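AimR transcriptional regulator (Bacillus phage phi3T, PDB 5ZVV) switches phage phi3T between lysis and lysogeny by activating transcription of aimX as a dimer that the arbitrium peptide converts into an inactive monomer. Local coordinates at residues A[63-68]-A[89-94]; A[121-126]-A[153-158]. One frame throughout, in Å; residues are numbered along the deposited sequence.

Overall arrangement
Both contacts belong to the helical AimR fold, of the TPR clan, with centres about 20 Å apart, and contact 1 closes before contact 2 opens. They share no helix: contact 1 joins 61-69 to the start of 92-103, contact 2 the end of 108-124 to 145-161. Packing holds both, without hydrogen bonds between their segments. Contact 1 sets an indole edge and a serine backbone against leucines; contact 2 is methyl against methyl around Leu-123. Contact 1 is the more buried, although its centre lies about 17 Å from the chain centre against about 13 Å for contact 2, which borders the second subunit. A weak ion pair, Asp-92 to Arg-121, links them directly.

Contact 1 of 2, residues A[63-68]-A[89-94]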
loop_
_atom_site.group_PDB
_atom_site.type_symbol
_atom_site.label_atom_id
_atom_site.label_comp_id
_atom_site.label_asym_id
_atom_site.label_seq_id
_atom_site.Cartn_x
_atom_site.Cartn_y
_atom_site.Cartn_z
ATOM N N GLN A 63 -35.279 -6.437 14.345
ATOM C CA GLN A 63 -36.177 -5.632 15.168
ATOM C C GLN A 63 -36.207 -6.140 16.605
ATOM O O GLN A 63 -35.990 -5.373 17.557
ATOM C CB GLN A 63 -37.578 -5.629 14.556
ATOM C CG GLN A 63 -37.684 -4.885 13.223
ATOM C CD GLN A 63 -37.205 -5.702 12.029
ATOM O OE1 GLN A 63 -37.004 -6.915 12.124
ATOM N NE2 GLN A 63 -37.021 -5.034 10.893
ATOM N N LEU A 64 -36.459 -7.442 16.778
ATOM C CA LEU A 64 -36.491 -8.030 18.114
ATOM C C LEU A 64 -35.182 -7.786 18.851
ATOM O O LEU A 64 -35.180 -7.326 19.999
ATOM C CB LEU A 64 -36.781 -9.527 18.019
ATOM C CG LEU A 64 -38.063 -9.932 17.292
ATOM C CD1 LEU A 64 -38.283 -11.429 17.399
ATOM C CD2 LEU A 64 -39.263 -9.163 17.829
ATOM N N LEU A 65 -34.055 -8.081 18.202
ATOM C CA LEU A 65 -32.759 -7.883 18.838
ATOM C C LEU A 65 -32.407 -6.411 18.964
ATOM O O LEU A 65 -31.598 -6.050 19.827
ATOM C CB LEU A 65 -31.668 -8.622 18.061
ATOM C CG LEU A 65 -31.743 -10.147 18.131
ATOM C CD1 LEU A 65 -30.623 -10.778 17.318
ATOM C CD2 LEU A 65 -31.692 -10.609 19.576
ATOM N N SER A 66 -32.986 -5.557 18.119
ATOM C CA SER A 66 -32.819 -4.122 18.302
ATOM C C SER A 66 -33.449 -3.673 19.611
ATOM O O SER A 66 -32.901 -2.816 20.313
ATOM C CB SER A 66 -33.424 -3.366 17.120
ATOM O OG SER A 66 -33.317 -1.966 17.301
ATOM N N GLU A 67 -34.596 -4.254 19.963
ATOM C CA GLU A 67 -35.200 -3.942 21.254
ATOM C C GLU A 67 -34.456 -4.623 22.400
ATOM O O GLU A 67 -34.301 -4.038 23.478
ATOM C CB GLU A 67 -36.675 -4.350 21.248
ATOM C CG GLU A 67 -37.425 -4.021 22.527
ATOM C CD GLU A 67 -38.897 -4.376 22.439
ATOM O OE1 GLU A 67 -39.309 -4.961 21.413
ATOM O OE2 GLU A 67 -39.641 -4.070 23.394
ATOM N N TYR A 68 -33.977 -5.847 22.176
ATOM C CA TYR A 68 -33.394 -6.640 23.254
ATOM C C TYR A 68 -32.014 -6.123 23.647
ATOM O O TYR A 68 -31.703 -6.005 24.838
ATOM C CB TYR A 68 -33.322 -8.105 22.824
ATOM C CG TYR A 68 -32.868 -9.059 23.902
ATOM C CD1 TYR A 68 -33.784 -9.651 24.760
ATOM C CD2 TYR A 68 -31.524 -9.381 24.054
ATOM C CE1 TYR A 68 -33.380 -10.530 25.741
ATOM C CE2 TYR A 68 -31.107 -10.256 25.035
ATOM C CZ TYR A 68 -32.040 -10.827 25.877
ATOM O OH TYR A 68 -31.638 -11.707 26.855
ATOM N N ASN A 89 -23.755 -7.588 11.310
ATOM C CA ASN A 89 -24.988 -7.595 10.533
ATOM C C ASN A 89 -25.239 -6.280 9.807
ATOM O O ASN A 89 -26.195 -6.202 9.029
ATOM C CB ASN A 89 -26.183 -7.902 11.441
ATOM C CG ASN A 89 -26.323 -9.378 11.752
ATOM O OD1 ASN A 89 -26.796 -10.158 10.924
ATOM N ND2 ASN A 89 -25.933 -9.767 12.960
ATOM N N GLN A 90 -24.409 -5.260 10.047
ATOM C CA GLN A 90 -24.569 -3.926 9.460
ATOM C C GLN A 90 -25.876 -3.273 9.909
ATOM O O GLN A 90 -26.543 -2.579 9.138
ATOM C CB GLN A 90 -24.468 -3.966 7.933
ATOM C CG GLN A 90 -23.073 -4.296 7.419
ATOM C CD GLN A 90 -23.020 -4.442 5.909
ATOM O OE1 GLN A 90 -24.038 -4.322 5.226
ATOM N NE2 GLN A 90 -21.830 -4.708 5.382
ATOM N N TRP A 91 -26.241 -3.494 11.173
ATOM C CA TRP A 91 -27.366 -2.796 11.791
ATOM C C TRP A 91 -26.845 -1.478 12.370
ATOM O O TRP A 91 -26.708 -1.293 13.581
ATOM C CB TRP A 91 -28.017 -3.671 12.855
ATOM C CG TRP A 91 -28.533 -4.980 12.339
ATOM C CD1 TRP A 91 -28.798 -5.304 11.040
ATOM C CD2 TRP A 91 -28.848 -6.143 13.114
ATOM N NE1 TRP A 91 -29.263 -6.596 10.958
ATOM C CE2 TRP A 91 -29.307 -7.131 12.218
ATOM C CE3 TRP A 91 -28.792 -6.446 14.479
ATOM C CZ2 TRP A 91 -29.698 -8.401 12.642
ATOM C CZ3 TRP A 91 -29.189 -7.708 14.898
ATOM C CH2 TRP A 91 -29.632 -8.668 13.983
ATOM N N ASP A 92 -26.574 -0.540 11.456
ATOM C CA ASP A 92 -25.780 0.643 11.787
ATOM C C ASP A 92 -26.434 1.497 12.868
ATOM O O ASP A 92 -25.746 2.000 13.764
ATOM C CB ASP A 92 -25.542 1.480 10.530
ATOM C CG ASP A 92 -24.656 0.783 9.521
ATOM O OD1 ASP A 92 -23.843 -0.071 9.932
ATOM O OD2 ASP A 92 -24.770 1.091 8.314
ATOM N N THR A 93 -27.751 1.696 12.786
ATOM C CA THR A 93 -28.447 2.507 13.784
ATOM C C THR A 93 -28.305 1.892 15.171
ATOM O O THR A 93 -27.855 2.546 16.127
ATOM C CB THR A 93 -29.924 2.640 13.395
ATOM O OG1 THR A 93 -30.026 3.160 12.064
ATOM C CG2 THR A 93 -30.657 3.569 14.352
ATOM N N LEU A 94 -28.684 0.617 15.289
ATOM C CA LEU A 94 -28.501 -0.116 16.535
ATOM C C LEU A 94 -27.041 -0.110 16.966
ATOM O O LEU A 94 -26.738 0.109 18.144
ATOM C CB LEU A 94 -29.007 -1.549 16.366
ATOM C CG LEU A 94 -28.887 -2.483 17.569
ATOM C CD1 LEU A 94 -29.693 -1.951 18.743
ATOM C CD2 LEU A 94 -29.339 -3.883 17.200
#
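Trp-91 meets Leu-65 with the six-membered end of its indole. Leu-65 CD1 lies at the ring edge, near its plane, 4.1 Å from Trp-91 CH2, and Leu-65 CB comes just as near to Trp-91 CZ3. One face of the same ring is taken by Asn-89 from its own segment, whose CB stands 3.3 Å above the indole plane, toward the rim. A chi1 of -59° sets Trp-91 CG anti to the carbonyl carbon; together with a CB that already points toward helix 61-69, this helps bring CZ3 and CH2 to Leu-65.

The second half of the contact belongs to Leu-94, whose two methyls both press against one side of Ser-66, meeting at its CA. Leu-94 CD2 packs 3.7 Å from Ser-66 CA, while Leu-94 CD1 also lies 3.7 Å from Ser-66 O and 3.9 Å from Ser-66 OG. Here too the backbones come closest, with the CA atoms of Ser-66 and Leu-94 6.1 Å apart. Behind this surface the chain turns sharply: a Schellman motif at Gln-90 closes helix 77-88, Trp-91 centres an inverse gamma turn, and it is also the N-cap of helix 92-103, its O accepting a hydrogen bond from Thr-95 OG1. Leu-65 also packs on Leu-50 and Val-53 of helix 47-56 and on Tyr-85 of helix 77-88.

The two segments share no hydrogen bond or ion pair, so their cohesion across this contact is van der Waals packing. Leu-65 on Trp-91 is apolar, whereas Leu-94 packs on the backbone and hydroxyl of Ser-66, whose small side chain is consistent with the close backbone approach.

Contact 2 of 2, residues A[121-126]-A[153-158]; sequences RKLNKN and AMLMYA
Leu-123 and Ala-158 mark the closest approach of the two backbones, their CA atoms 6.5 Å apart. The segments run in broadly the same direction, but 121-126 covers the end of its helix whereas 153-158 lies within a longer one. Lys-125 N still makes a regular helical bond, to Arg-121 O. Helix 108-124 then finishes in a Schellman motif, in which Asn-126 N bonds to Leu-123 O at 3.1 Å and Asn-126 takes up a left-handed backbone conformation with phi 55°.

Leu-123, in the last turn before this stop, carries the contact, and its side chain splits the work between its two methyls. Leu-123 CD1 reaches selenomethionine Met-154, 4.3 Å from Met-154 CE, and also touches Leu-155 CD2 at 4.4 Å. Leu-123 CD2 rests 4.4 Å from Ala-158 CB, which lies one turn further along the opposing helix. Met-154 is nearly fully extended beyond CB, with chi2 -178° and chi3 -167°, and this stretch carries its terminal CE out to the leucine. Leu-155 starts in the other direction, its CB pointing away from 121-126, and only the end of its side chain joins in. Along the flank of 121-126, Arg-121 NH1 makes a weak hydrogen bond to Asn-124 OD1 at 3.5 Å, while Arg-121 NE forms a salt bridge with Asp-96 of helix 92-103.

Met-154 extends the packing backward along helix 108-124, touching Val-116, Leu-119 and His-120, and Leu-123 also meets Ile-128 in the loop that follows. On the other helix, Tyr-157 OH is hydrogen-bonded to Arg-192 of helix 184-203, and Leu-155 packs on Asn-131 of the second subunit, which puts helix 145-161 in contact with that subunit.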
loop_
_atom_site.group_PDB
_atom_site.type_symbol
_atom_site.label_atom_id
_atom_site.label_comp_id
_atom_site.label_asym_id
_atom_site.label_seq_id
_atom_site.Cartn_x
_atom_site.Cartn_y
_atom_site.Cartn_z
ATOM N N ARG A 121 -16.575 2.708 13.145
ATOM C CA ARG A 121 -17.712 3.328 12.473
ATOM C C ARG A 121 -17.324 4.650 11.826
ATOM O O ARG A 121 -17.808 4.978 10.735
ATOM C CB ARG A 121 -18.852 3.523 13.469
ATOM C CG ARG A 121 -19.507 2.217 13.881
ATOM C CD ARG A 121 -20.266 1.624 12.711
ATOM N NE ARG A 121 -21.423 2.445 12.372
ATOM C CZ ARG A 121 -21.896 2.606 11.141
ATOM N NH1 ARG A 121 -21.305 2.012 10.114
ATOM N NH2 ARG A 121 -22.954 3.377 10.936
ATOM N N LYS A 122 -16.459 5.427 12.482
ATOM C CA LYS A 122 -15.975 6.657 11.864
ATOM C C LYS A 122 -15.170 6.364 10.605
ATOM O O LYS A 122 -15.187 7.158 9.657
ATOM C CB LYS A 122 -15.141 7.458 12.863
ATOM C CG LYS A 122 -15.958 8.080 13.983
ATOM C CD LYS A 122 -15.070 8.825 14.965
ATOM C CE LYS A 122 -15.885 9.423 16.097
ATOM N NZ LYS A 122 -15.020 10.080 17.115
ATOM N N LEU A 123 -14.466 5.230 10.574
ATOM C CA LEU A 123 -13.786 4.820 9.350
ATOM C C LEU A 123 -14.786 4.399 8.283
ATOM O O LEU A 123 -14.601 4.705 7.099
ATOM C CB LEU A 123 -12.803 3.686 9.643
ATOM C CG LEU A 123 -11.483 4.062 10.317
ATOM C CD1 LEU A 123 -10.737 2.810 10.755
ATOM C CD2 LEU A 123 -10.622 4.894 9.384
ATOM N N ASN A 124 -15.851 3.694 8.681
ATOM C CA ASN A 124 -16.884 3.312 7.722
ATOM C C ASN A 124 -17.486 4.533 7.037
ATOM O O ASN A 124 -17.713 4.524 5.821
ATOM C CB ASN A 124 -17.984 2.503 8.415
ATOM C CG ASN A 124 -17.479 1.193 8.992
ATOM O OD1 ASN A 124 -18.121 0.604 9.863
ATOM N ND2 ASN A 124 -16.325 0.733 8.515
ATOM N N LYS A 125 -17.747 5.592 7.799
ATOM C CA LYS A 125 -18.343 6.813 7.274
ATOM C C LYS A 125 -17.315 7.791 6.718
ATOM O O LYS A 125 -17.697 8.875 6.265
ATOM C CB LYS A 125 -19.157 7.511 8.367
ATOM C CG LYS A 125 -20.177 6.634 9.069
ATOM C CD LYS A 125 -20.680 7.328 10.323
ATOM C CE LYS A 125 -21.691 6.485 11.072
ATOM N NZ LYS A 125 -22.076 7.137 12.355
ATOM N N ASN A 126 -16.027 7.435 6.745
ATOM C CA ASN A 126 -14.944 8.330 6.331
ATOM C C ASN A 126 -14.993 9.650 7.104
ATOM O O ASN A 126 -14.789 10.731 6.548
ATOM C CB ASN A 126 -14.970 8.575 4.819
ATOM C CG ASN A 126 -13.691 9.211 4.307
ATOM O OD1 ASN A 126 -12.713 9.344 5.043
ATOM N ND2 ASN A 126 -13.691 9.605 3.039
ATOM N N ALA A 153 -7.969 -5.634 12.900
ATOM C CA ALA A 153 -8.807 -6.209 11.853
ATOM C C ALA A 153 -9.678 -5.154 11.180
ATOM O O ALA A 153 -9.948 -5.247 9.977
ATOM C CB ALA A 153 -9.677 -7.324 12.434
HETATM N N MSE A 154 -10.115 -4.147 11.930
HETATM C CA MSE A 154 -10.963 -3.089 11.387
HETATM C C MSE A 154 -10.230 -2.264 10.339
HETATM O O MSE A 154 -10.853 -1.646 9.478
HETATM C CB MSE A 154 -11.462 -2.174 12.506
HETATM C CG MSE A 154 -10.405 -1.224 13.038
HETATM SE SE MSE A 154 -11.077 -0.134 14.503
HETATM C CE MSE A 154 -9.643 1.190 14.615
ATOM N N LEU A 155 -8.898 -2.246 10.430
ATOM C CA LEU A 155 -8.108 -1.501 9.458
ATOM C C LEU A 155 -8.219 -2.115 8.072
ATOM O O LEU A 155 -8.045 -1.416 7.069
ATOM C CB LEU A 155 -6.644 -1.446 9.898
ATOM C CG LEU A 155 -6.331 -0.697 11.191
ATOM C CD1 LEU A 155 -4.832 -0.671 11.446
ATOM C CD2 LEU A 155 -6.894 0.722 11.153
HETATM N N MSE A 156 -8.519 -3.408 7.995
HETATM C CA MSE A 156 -8.617 -4.112 6.719
HETATM C C MSE A 156 -9.795 -3.623 5.888
HETATM O O MSE A 156 -9.719 -3.594 4.659
HETATM C CB MSE A 156 -8.735 -5.620 6.950
HETATM C CG MSE A 156 -7.529 -6.237 7.621
HETATM SE SE MSE A 156 -7.732 -8.157 7.872
HETATM C CE MSE A 156 -7.725 -8.715 5.998
ATOM N N TYR A 157 -10.888 -3.247 6.560
ATOM C CA TYR A 157 -12.033 -2.702 5.840
ATOM C C TYR A 157 -11.686 -1.370 5.189
ATOM O O TYR A 157 -12.039 -1.129 4.028
ATOM C CB TYR A 157 -13.231 -2.548 6.777
ATOM C CG TYR A 157 -13.788 -3.862 7.281
ATOM C CD1 TYR A 157 -14.506 -4.701 6.441
ATOM C CD2 TYR A 157 -13.602 -4.259 8.599
ATOM C CE1 TYR A 157 -15.016 -5.903 6.897
ATOM C CE2 TYR A 157 -14.107 -5.457 9.064
ATOM C CZ TYR A 157 -14.813 -6.275 8.208
ATOM O OH TYR A 157 -15.320 -7.468 8.667
ATOM N N ALA A 158 -10.995 -0.492 5.919
ATOM C CA ALA A 158 -10.593 0.792 5.352
ATOM C C ALA A 158 -9.610 0.601 4.202
ATOM O O ALA A 158 -9.755 1.218 3.137
ATOM C CB ALA A 158 -9.989 1.679 6.441
#